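Local coordinates for protein 3-phytase (Klebsiella pneumoniae, PDB 2WNH) that probably removes phosphate groups from phytate (inositol hexakisphosphate), releasing inorganic phosphate, at residues A154-L157 / A158-R161; G33-E36 / A37-A41. The protein carries 3 engineered substitutions. One frame throughout, in Å; residues are numbered along the deposited sequence.

From the N terminus the chain reaches contact 2 first. Residues 33-41 lie on helix 32-42, which follows strand 14-24 of the mixed sheet. Contact 2 closes no loop: it joins successive turns of one helix. More than a hundred residues later comes contact 1, where the chain leaves helix 143-154 and turns into helix 157-163. The two contacts stand in series; neither encloses or crosses the other. The centres of contacts 1 and 2 lie about 24 Å apart and their nearest atoms about 11 Å apart. Contact 2 ties helix 32-42 to residues 46-53 just beyond it and packs on helix 204-219. Contact 1 joins two consecutive helices and reaches helix 243-250 through Glu247.

Contact 1: residues A154-L157 / A158-R161; sequences AGDL and AQRR
Arg160 reaches back from helix 157-163 to the last turn of helix 143-154, at Ala154. Its CG stands opposite the carbonyl carbon (chi1 -75°), and the chain runs straight on to NE. NE gives a hydrogen bond of 2.8 Å to Ala154 O, which lies at the guanidinium edge, close to its plane. The bond is nearly straight, 163° at the hydrogen. NH2 bonds Lys153 O, and NH1 makes a salt bridge to Glu247. The Leu157 side chain crosses this chain at a slant, with CD2 4.1 Å from Arg160 CD. It also packs on Trp189.

Gly155 turns the backbone with positive phi, and Asp156 is the N-cap of the next helix. Asp156 OD1 accepts from Gln159 N at 3.2 Å. The N-H comes from above the carboxylate plane, not within it. Asp156 OD2 has a weak bond of 3.5 Å from Gln159 NE2, with the amide and carboxylate planes 64° apart. Arg160 N to Asp156 O is the first i to i-4 bond; Arg161 N to Leu157 O follows at 2.9 Å.

The capping carboxylate would probably be stabilised by the start of the helix. The arginine supplies N-H groups to two carbonyls at the C-terminal end of helix 143-154.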
loop_
_atom_site.group_PDB
_atom_site.type_symbol
_atom_site.label_atom_id
_atom_site.label_comp_id
_atom_site.label_asym_id
_atom_site.label_seq_id
_atom_site.Cartn_x
_atom_site.Cartn_y
_atom_site.Cartn_z
ATOM N N ALA B 154 38.885 11.701 -38.818
ATOM C CA ALA B 154 37.916 12.273 -39.772
ATOM C C ALA B 154 38.263 11.942 -41.231
ATOM O O ALA B 154 37.390 11.609 -42.013
ATOM C CB ALA B 154 37.779 13.778 -39.574
ATOM N N GLY B 155 39.543 12.015 -41.585
ATOM C CA GLY B 155 39.964 11.729 -42.964
ATOM C C GLY B 155 39.324 12.708 -43.931
ATOM O O GLY B 155 39.305 13.912 -43.678
ATOM N N ASP B 156 38.766 12.195 -45.022
ATOM C CA ASP B 156 38.117 13.045 -46.025
ATOM C C ASP B 156 36.710 13.475 -45.589
ATOM O O ASP B 156 35.779 12.693 -45.703
ATOM C CB ASP B 156 38.044 12.293 -47.367
ATOM C CG ASP B 156 37.671 13.195 -48.540
ATOM O OD1 ASP B 156 37.049 14.268 -48.349
ATOM O OD2 ASP B 156 38.010 12.813 -49.678
ATOM N N LEU B 157 36.563 14.714 -45.115
ATOM C CA LEU B 157 35.274 15.215 -44.597
ATOM C C LEU B 157 34.209 15.457 -45.684
ATOM O O LEU B 157 33.001 15.286 -45.442
ATOM C CB LEU B 157 35.465 16.458 -43.717
ATOM C CG LEU B 157 35.956 16.229 -42.270
ATOM C CD1 LEU B 157 36.398 17.518 -41.636
ATOM C CD2 LEU B 157 34.860 15.558 -41.409
ATOM N N ALA B 158 34.657 15.849 -46.881
ATOM C CA ALA B 158 33.760 15.961 -48.037
ATOM C C ALA B 158 33.106 14.625 -48.350
ATOM O O ALA B 158 31.915 14.574 -48.676
ATOM C CB ALA B 158 34.526 16.469 -49.272
ATOM N N GLN B 159 33.888 13.549 -48.270
ATOM C CA GLN B 159 33.384 12.207 -48.524
ATOM C C GLN B 159 32.395 11.754 -47.430
ATOM O O GLN B 159 31.382 11.113 -47.728
ATOM C CB GLN B 159 34.547 11.228 -48.639
ATOM C CG GLN B 159 34.188 9.860 -49.182
ATOM C CD GLN B 159 35.420 9.041 -49.573
ATOM O OE1 GLN B 159 35.421 7.811 -49.461
ATOM N NE2 GLN B 159 36.474 9.721 -50.030
ATOM N N ARG B 160 32.700 12.081 -46.171
ATOM C CA ARG B 160 31.780 11.782 -45.061
ATOM C C ARG B 160 30.443 12.528 -45.242
ATOM O O ARG B 160 29.369 11.949 -45.036
ATOM C CB ARG B 160 32.410 12.138 -43.706
ATOM C CG ARG B 160 33.484 11.174 -43.190
ATOM C CD ARG B 160 33.908 11.579 -41.767
ATOM N NE ARG B 160 34.926 10.702 -41.178
ATOM C CZ ARG B 160 34.670 9.603 -40.459
ATOM N NH1 ARG B 160 33.415 9.200 -40.237
ATOM N NH2 ARG B 160 35.677 8.891 -39.963
ATOM N N ARG B 161 30.525 13.806 -45.629
ATOM C CA ARG B 161 29.345 14.652 -45.844
ATOM C C ARG B 161 28.474 14.121 -46.970
ATOM O O ARG B 161 27.236 14.100 -46.858
ATOM C CB ARG B 161 29.763 16.091 -46.142
ATOM C CG ARG B 161 28.624 17.107 -46.168
ATOM C CD ARG B 161 29.149 18.439 -46.646
ATOM N NE ARG B 161 28.134 19.489 -46.675
ATOM C CZ ARG B 161 28.189 20.558 -47.474
ATOM N NH1 ARG B 161 29.198 20.705 -48.328
ATOM N NH2 ARG B 161 27.226 21.477 -47.438
#

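Contact 2: residues G33-E36 / A37-A41; sequences GNRE and AIEAA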
loop_
_atom_site.group_PDB
_atom_site.type_symbol
_atom_site.label_atom_id
_atom_site.label_comp_id
_atom_site.label_asym_id
_atom_site.label_seq_id
_atom_site.Cartn_x
_atom_site.Cartn_y
_atom_site.Cartn_z
ATOM N N GLY B 33 23.727 27.380 -25.022
ATOM C CA GLY B 33 24.651 27.335 -26.153
ATOM C C GLY B 33 24.084 26.633 -27.365
ATOM O O GLY B 33 24.207 27.137 -28.499
ATOM N N ASN B 34 23.472 25.461 -27.134
ATOM C CA ASN B 34 22.808 24.700 -28.193
ATOM C C ASN B 34 21.780 25.567 -28.901
ATOM O O ASN B 34 21.714 25.581 -30.123
ATOM C CB ASN B 34 22.030 23.492 -27.650
ATOM C CG ASN B 34 22.911 22.354 -27.147
ATOM O OD1 ASN B 34 22.419 21.480 -26.402
ATOM N ND2 ASN B 34 24.195 22.338 -27.529
ATOM N N ARG B 35 20.945 26.251 -28.128
ATOM C CA ARG B 35 19.881 27.075 -28.711
ATOM C C ARG B 35 20.452 28.142 -29.646
ATOM O O ARG B 35 19.982 28.285 -30.781
ATOM C CB ARG B 35 19.034 27.749 -27.638
ATOM C CG ARG B 35 17.913 28.614 -28.223
ATOM C CD ARG B 35 16.982 29.173 -27.144
ATOM N NE ARG B 35 16.266 28.121 -26.420
ATOM C CZ ARG B 35 15.202 27.470 -26.872
ATOM N NH1 ARG B 35 14.698 27.724 -28.072
ATOM N NH2 ARG B 35 14.634 26.550 -26.112
ATOM N N GLU B 36 21.456 28.875 -29.157
ATOM C CA GLU B 36 22.131 29.896 -29.971
ATOM C C GLU B 36 22.524 29.324 -31.322
ATOM O O GLU B 36 22.251 29.926 -32.365
ATOM C CB GLU B 36 23.390 30.404 -29.271
ATOM C CG GLU B 36 23.158 31.434 -28.184
ATOM C CD GLU B 36 24.457 31.953 -27.546
ATOM O OE1 GLU B 36 25.545 31.350 -27.747
ATOM O OE2 GLU B 36 24.380 32.972 -26.826
ATOM N N ALA B 37 23.155 28.152 -31.287
ATOM C CA ALA B 37 23.675 27.492 -32.480
ATOM C C ALA B 37 22.582 27.035 -33.435
ATOM O O ALA B 37 22.681 27.263 -34.639
ATOM C CB ALA B 37 24.567 26.311 -32.099
ATOM N N ILE B 38 21.557 26.365 -32.906
ATOM C CA ILE B 38 20.537 25.779 -33.758
ATOM C C ILE B 38 19.617 26.854 -34.334
ATOM O O ILE B 38 19.154 26.726 -35.453
ATOM C CB ILE B 38 19.747 24.618 -33.059
ATOM C CG1 ILE B 38 18.880 25.125 -31.890
ATOM C CG2 ILE B 38 20.728 23.496 -32.634
ATOM C CD1 ILE B 38 18.070 24.003 -31.190
ATOM N N GLU B 39 19.371 27.909 -33.563
ATOM C CA GLU B 39 18.541 29.005 -34.053
ATOM C C GLU B 39 19.282 29.789 -35.133
ATOM O O GLU B 39 18.666 30.203 -36.118
ATOM C CB GLU B 39 18.074 29.896 -32.906
ATOM C CG GLU B 39 16.989 29.204 -32.084
ATOM C CD GLU B 39 16.412 30.057 -30.969
ATOM O OE1 GLU B 39 16.981 31.123 -30.617
ATOM O OE2 GLU B 39 15.384 29.629 -30.411
ATOM N N ALA B 40 20.594 29.945 -34.974
ATOM C CA ALA B 40 21.420 30.581 -36.016
ATOM C C ALA B 40 21.489 29.711 -37.261
ATOM O O ALA B 40 21.322 30.210 -38.380
ATOM C CB ALA B 40 22.836 30.893 -35.491
ATOM N N ALA B 41 21.705 28.410 -37.065
ATOM C CA ALA B 41 21.795 27.433 -38.160
ATOM C C ALA B 41 20.583 27.388 -39.086
ATOM O O ALA B 41 20.716 27.098 -40.283
ATOM C CB ALA B 41 22.048 26.038 -37.596
#
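Arg35 and Glu39 sit one turn apart on helix 32-42 and meet through a salt bridge. The Arg35 side chain starts at CB, which points away from residues 37-41. Arg35 CG lies opposite the backbone N, and there it comes up against the Glu39 carboxylate, 3.4 Å from Glu39 CD. The next carbon, Arg35 CD, is 3.7 Å from Glu39 OE2. The chain then bends at chi3 (-63°). NE forms a salt bridge with Asp53, outside these segments, and NH2 bonds Thr47 O. Beyond CZ the guanidinium turns its edge to Glu39, with OE2 in its plane. Arg35 NH1 donates to Glu39 OE2 at 3.1 Å, 157° at the hydrogen. The guanidinium and carboxylate planes are 65° apart, and NH1 meets OE2 from above the carboxylate plane.

This is an i to i+4 ion pair on an alpha-helix. The backbone follows the same spacing: Ala37 N, Ile38 N, Glu39 N and Ala40 N bond the carbonyls of Gly33, Asn34, Arg35 and Glu36. The Ile38 N to Asn34 O bond is 2.9 Å. Helix 32-42 follows strand 14-24 of the central mixed sheet of this histidine phosphatase and packs on helix 204-219.

On the glutamate side, Glu39 CB is 3.3 Å from Arg35 O. Glu39 CG stays near the same carbonyl. The chain is extended beyond CG, and OE2 takes a second hydrogen bond, from Trp46 N. Ile38 CG2 lies 3.4 Å from Asn34 O. The Ile38 side chain packs on Asn209 and Met210 of helix 204-219, and Ala41 touches Val206 of the same helix.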